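Side-chain contacts in E3 ubiquitin ligase RavN (PDB 5MIY), which acts as an E3 ubiquitin ligase of Legionella pneumophila, an effector that probably promotes transfer of ubiquitin to proteins of the infected host cell: residues 111-114 with 115-119; 49-52 with 53-56; 97-100 with 101-104. One frame throughout, in Å; residues are numbered along the deposited sequence.

Contact 1 of 3, residues 111-114 with 115-119; sequences SVKR and ELTEN
Thr117 meets Lys113 one helical turn back, and it does so twice through the same acceptor. Its OG1 donates to Lys113 O at 2.9 Å, while its own backbone N bonds to that oxygen at the same 2.9 Å, arriving on the opposite face of the carbonyl plane. The side chain manages this because its hydroxyl lies beside the backbone N (chi1 -56°), which swings OG1 back along the helix and turns the methyl the other way. The extended Lys113 chain passes at a distance, its CG 4.3 Å from Thr117 OG1.

On another side of the helix, Glu115 lays its aliphatic part against the preceding turn. Its CG stands 3.4 Å from Ser111 O, the oxygen that accepts the Glu115 N, and the extended chain then runs back alongside Ser111, bringing OE2 to 4.4 Å from Ser111 CB. Ser111 OG itself is hydrogen-bonded to Ser109 OG, just before the helix. Arg114 bends at chi3, and its NE stays 6.5 Å from Glu115 OE2, so any attraction between these opposite charges acts through space. Glu118 instead makes a long, weak ion pair with Arg122 further along the helix. Beneath all this run the backbone bonds Glu115 N to Ser111 O, Leu116 N to Val112 O and Glu118 N to Arg114 O, the i-to-i+4 pattern of a solvent-facing alpha-helix at the first turns of helix 111-125.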
# COMPACT_ATOMS: atom_id res chain seq x y z
N SER A 111 -8.03 3.29 -15.47
CA SER A 111 -8.54 2.49 -16.58
C SER A 111 -9.90 1.86 -16.27
O SER A 111 -10.72 1.71 -17.19
CB SER A 111 -7.53 1.40 -16.95
OG SER A 111 -7.31 0.52 -15.86
N VAL A 112 -10.16 1.45 -15.03
CA VAL A 112 -11.43 0.73 -14.80
C VAL A 112 -12.62 1.67 -14.97
O VAL A 112 -13.63 1.30 -15.57
CB VAL A 112 -11.44 0.02 -13.42
CG1 VAL A 112 -12.74 -0.77 -13.25
CG2 VAL A 112 -10.21 -0.93 -13.27
N LYS A 113 -12.53 2.91 -14.45
CA LYS A 113 -13.64 3.86 -14.62
C LYS A 113 -13.81 4.24 -16.08
O LYS A 113 -14.94 4.41 -16.56
CB LYS A 113 -13.42 5.10 -13.77
CG LYS A 113 -14.62 6.05 -13.73
CD LYS A 113 -14.42 7.16 -12.71
CE LYS A 113 -15.48 8.24 -12.85
NZ LYS A 113 -15.30 9.40 -11.94
N ARG A 114 -12.69 4.39 -16.80
CA ARG A 114 -12.77 4.65 -18.24
C ARG A 114 -13.49 3.52 -18.97
O ARG A 114 -14.34 3.77 -19.84
CB ARG A 114 -11.36 4.85 -18.80
CG ARG A 114 -11.27 4.96 -20.30
CD ARG A 114 -9.93 5.56 -20.71
NE ARG A 114 -8.80 4.74 -20.28
CZ ARG A 114 -7.88 5.11 -19.40
NH1 ARG A 114 -7.93 6.31 -18.84
NH2 ARG A 114 -6.89 4.28 -19.07
N GLU A 115 -13.20 2.27 -18.60
CA GLU A 115 -13.85 1.13 -19.24
C GLU A 115 -15.33 1.06 -18.87
O GLU A 115 -16.17 0.74 -19.73
CB GLU A 115 -13.15 -0.18 -18.88
CG GLU A 115 -11.82 -0.36 -19.59
CD GLU A 115 -11.06 -1.60 -19.14
OE1 GLU A 115 -11.71 -2.58 -18.70
OE2 GLU A 115 -9.82 -1.58 -19.23
N LEU A 116 -15.65 1.34 -17.61
CA LEU A 116 -17.06 1.40 -17.21
C LEU A 116 -17.83 2.44 -18.02
O LEU A 116 -18.94 2.17 -18.52
CB LEU A 116 -17.15 1.70 -15.71
CG LEU A 116 -18.58 1.88 -15.19
CD1 LEU A 116 -19.24 0.53 -15.09
CD2 LEU A 116 -18.55 2.56 -13.83
N THR A 117 -17.26 3.64 -18.15
CA THR A 117 -17.91 4.72 -18.90
C THR A 117 -18.11 4.33 -20.36
O THR A 117 -19.19 4.53 -20.93
CB THR A 117 -17.08 6.00 -18.77
OG1 THR A 117 -16.92 6.30 -17.38
CG2 THR A 117 -17.79 7.15 -19.46
N GLU A 118 -17.07 3.77 -20.99
CA GLU A 118 -17.21 3.32 -22.37
C GLU A 118 -18.27 2.22 -22.50
O GLU A 118 -19.06 2.22 -23.46
CB GLU A 118 -15.86 2.84 -22.90
CG GLU A 118 -15.91 2.24 -24.30
CD GLU A 118 -14.55 1.88 -24.85
OE1 GLU A 118 -14.42 1.80 -26.09
OE2 GLU A 118 -13.60 1.69 -24.05
N ASN A 119 -18.32 1.29 -21.54
CA ASN A 119 -19.31 0.22 -21.59
C ASN A 119 -20.73 0.78 -21.52
O ASN A 119 -21.62 0.37 -22.30
CB ASN A 119 -19.09 -0.78 -20.45
CG ASN A 119 -17.91 -1.70 -20.68
OD1 ASN A 119 -17.32 -1.69 -21.75
ND2 ASN A 119 -17.55 -2.51 -19.67

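Contact 2 of 3, residues 49-52 with 53-56; sequences PSDP and TTHA
Asp51 OD2 takes two bonds from Thr54. The threonine OG1 donates to it over 2.8 Å and uses the anti lone pair, while the backbone N of Thr54 reaches the same OD2 at 3.1 Å from well above the carboxylate plane. Asp51 CG sits anti to its backbone N (chi1 170°), which carries the carboxylate in over the turn; Thr54 OG1 lies between its own backbone N and carbonyl carbon (chi1 71°), where it can serve two partners. While donating to Asp51 OD2, Thr54 OG1 accepts from Ala56 N at 3.1 Å.

The other carboxylate oxygen, OD1, is bonded to Tyr27 of strand 25-32 and takes a water, 2.6 Å away, that also accepts from Thr53 N. Thr53 OG1 is held by Lys39 of strand 35-41.

Backbone bonds close the turn: His55 N to Asp51 O at 2.7 Å, rather bent, and a nearly straight one from Asp51 N to Ala56 O at 2.9 Å. His55 has positive phi (59°), which sends the chain back beside Ser50, whose side chain lies about 3 Å from a bound sodium ion. There the imidazole CD2 lies 3.6 Å from Ser50 OG. The result is an alpha-turn spanning Asp51 to His55, pinned by an aspartate side chain and overlapped by an ST turn that begins at Thr54 and ends at Ala56.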
# COMPACT_ATOMS: atom_id res chain seq x y z
N PRO A 49 -8.44 2.94 -8.12
CA PRO A 49 -8.12 4.30 -8.58
C PRO A 49 -7.28 5.10 -7.60
O PRO A 49 -6.79 6.18 -7.98
CB PRO A 49 -9.51 4.93 -8.72
CG PRO A 49 -10.29 4.29 -7.63
CD PRO A 49 -9.81 2.85 -7.58
N SER A 50 -7.11 4.62 -6.38
CA SER A 50 -6.39 5.31 -5.32
C SER A 50 -6.16 4.33 -4.18
O SER A 50 -6.77 3.26 -4.13
CB SER A 50 -7.16 6.53 -4.83
OG SER A 50 -8.36 6.13 -4.20
N ASP A 51 -5.29 4.72 -3.27
CA ASP A 51 -5.03 3.92 -2.08
C ASP A 51 -6.29 3.86 -1.22
O ASP A 51 -6.92 4.90 -0.98
CB ASP A 51 -3.88 4.53 -1.29
CG ASP A 51 -3.72 3.90 0.07
OD1 ASP A 51 -3.50 2.67 0.13
OD2 ASP A 51 -3.84 4.62 1.08
N PRO A 52 -6.69 2.67 -0.75
CA PRO A 52 -7.97 2.57 -0.01
C PRO A 52 -8.11 3.48 1.21
O PRO A 52 -9.16 4.11 1.37
CB PRO A 52 -8.00 1.08 0.38
CG PRO A 52 -7.32 0.41 -0.76
CD PRO A 52 -6.18 1.35 -1.16
N THR A 53 -7.10 3.57 2.09
CA THR A 53 -7.29 4.30 3.34
C THR A 53 -7.01 5.79 3.25
O THR A 53 -7.53 6.56 4.07
CB THR A 53 -6.43 3.69 4.46
OG1 THR A 53 -5.04 3.79 4.11
CG2 THR A 53 -6.79 2.23 4.69
N THR A 54 -6.19 6.24 2.30
CA THR A 54 -5.88 7.67 2.18
C THR A 54 -6.39 8.30 0.90
O THR A 54 -6.40 9.53 0.80
CB THR A 54 -4.36 7.91 2.26
OG1 THR A 54 -3.73 7.43 1.07
CG2 THR A 54 -3.74 7.24 3.49
N HIS A 55 -6.81 7.49 -0.08
CA HIS A 55 -7.19 7.94 -1.41
C HIS A 55 -6.05 8.66 -2.13
O HIS A 55 -6.28 9.44 -3.06
CB HIS A 55 -8.45 8.81 -1.37
CG HIS A 55 -9.68 8.03 -1.01
ND1 HIS A 55 -10.88 8.63 -0.69
CD2 HIS A 55 -9.90 6.69 -0.94
CE1 HIS A 55 -11.78 7.70 -0.42
NE2 HIS A 55 -11.21 6.51 -0.57
N ALA A 56 -4.81 8.42 -1.70
CA ALA A 56 -3.66 8.93 -2.44
C ALA A 56 -3.61 8.30 -3.83
O ALA A 56 -3.85 7.10 -3.99
CB ALA A 56 -2.36 8.66 -1.68
O HOH W 1 -4.69 1.59 2.22

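Contact 3 of 3, residues 97-100 with 101-104; sequences AVDP and DKTE
Lys102 folds its whole side chain across the carboxylate of Asp99. The methylene CG packs against it, 3.3 Å from Asp99 OD2, and NZ then comes back to the same oxygen in a salt bridge of 2.7 Å. Bends at chi2 and chi4 (-128° and 42°) curl the lysine round in this way and are what return NZ to the oxygen that CG already touches. NZ arrives on the syn side of OD2 but well out of the carboxylate plane. The other oxygen, OD1, looks along the chain to Asp101 N at 3.2 Å, a weak and strongly bent bond in the manner of an Asx turn.

The backbone oxygen of Asp99 is gripped as well. Thr103 OG1 donates to it at 2.8 Å and Lys102 N at 3.2 Å, the two coming from opposite faces of the carbonyl plane. The hydroxyl is in place because OG1 of Thr103 lies beside its own backbone N, and CG1 of Val98 touches Thr103 OG1 at 3.9 Å, the two side chains crossing at about a right angle. Lys102 N to Asp99 O closes a type I beta-turn with Pro100 and Asp101 at the corner, and a weak bond from Thr103 N to Pro100 O winds the chain one residue further.

The ring of Pro100 is buried against Val92 and Phe36. Asp101 turns its carboxylate to Lys30 and Lys89, one oxygen to each, while Trp60 NE1 bonds to Thr103 O. Two acidic side chains thus sit two residues apart, OD1 of Asp99 5.1 Å from OD2 of Asp101, yet Asp99 is paired with Lys102 and Asp101 with Lys30 and Lys89. That arrangement probably offsets their mutual repulsion and should help keep both carboxylates ionised.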
# COMPACT_ATOMS: atom_id res chain seq x y z
N ALA A 97 15.56 2.34 1.66
CA ALA A 97 16.56 2.76 0.67
C ALA A 97 15.93 3.48 -0.52
O ALA A 97 16.36 3.31 -1.66
CB ALA A 97 17.40 1.57 0.19
N VAL A 98 14.91 4.29 -0.25
CA VAL A 98 14.27 5.13 -1.26
C VAL A 98 14.15 6.54 -0.71
O VAL A 98 13.62 6.73 0.40
CB VAL A 98 12.88 4.60 -1.66
CG1 VAL A 98 12.29 5.47 -2.77
CG2 VAL A 98 12.94 3.15 -2.09
N ASP A 99 14.63 7.53 -1.46
CA ASP A 99 14.29 8.91 -1.18
C ASP A 99 13.04 9.24 -1.99
O ASP A 99 13.14 9.38 -3.22
CB ASP A 99 15.42 9.86 -1.53
CG ASP A 99 15.21 11.27 -0.97
OD1 ASP A 99 14.04 11.66 -0.73
OD2 ASP A 99 16.20 11.99 -0.76
N PRO A 100 11.87 9.36 -1.37
CA PRO A 100 10.65 9.60 -2.16
C PRO A 100 10.60 10.99 -2.78
O PRO A 100 10.06 11.14 -3.88
CB PRO A 100 9.53 9.39 -1.14
CG PRO A 100 10.16 9.69 0.18
CD PRO A 100 11.59 9.26 0.07
N ASP A 101 11.16 12.00 -2.11
CA ASP A 101 11.17 13.34 -2.67
C ASP A 101 12.19 13.50 -3.79
O ASP A 101 12.22 14.56 -4.42
CB ASP A 101 11.42 14.38 -1.57
CG ASP A 101 10.23 14.54 -0.64
OD1 ASP A 101 9.10 14.15 -1.03
OD2 ASP A 101 10.41 15.04 0.49
N LYS A 102 13.00 12.47 -4.06
CA LYS A 102 13.89 12.45 -5.21
C LYS A 102 13.64 11.25 -6.12
O LYS A 102 14.47 10.96 -7.00
CB LYS A 102 15.36 12.46 -4.75
CG LYS A 102 15.65 13.48 -3.65
CD LYS A 102 16.83 14.39 -3.99
CE LYS A 102 17.24 15.21 -2.78
NZ LYS A 102 17.24 14.37 -1.54
N THR A 103 12.52 10.55 -5.96
CA THR A 103 12.16 9.43 -6.83
C THR A 103 10.75 9.67 -7.35
O THR A 103 9.86 10.06 -6.60
CB THR A 103 12.23 8.09 -6.09
OG1 THR A 103 13.55 7.91 -5.54
CG2 THR A 103 11.92 6.92 -7.03
N GLU A 104 10.56 9.46 -8.64
CA GLU A 104 9.26 9.69 -9.24
C GLU A 104 8.31 8.61 -8.75
O GLU A 104 8.62 7.42 -8.91
CB GLU A 104 9.35 9.69 -10.76
CG GLU A 104 8.06 10.12 -11.45
CD GLU A 104 8.33 10.84 -12.75
OE1 GLU A 104 9.41 10.61 -13.35
OE2 GLU A 104 7.48 11.65 -13.17

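How the contacts relate
Along the chain the three come in series, and none nests in or crosses another. Contact 2 comes first, closing a tight turn in the loop that runs from strand 35-41 to strand 58-61 and resting on strands 25-32 and 35-41. Contact 3 follows in the loop between helix 89-96 and strand 106-107; it ties that helix to the four-stranded sheet. Contact 1 is last and closes no loop, since it lies along the start of helix 111-125, beyond strand 106-107. Contacts 1 and 2 approach to about 6 Å between nearest atoms, whereas contacts 1 and 3 stay about 17 Å apart between nearest atoms.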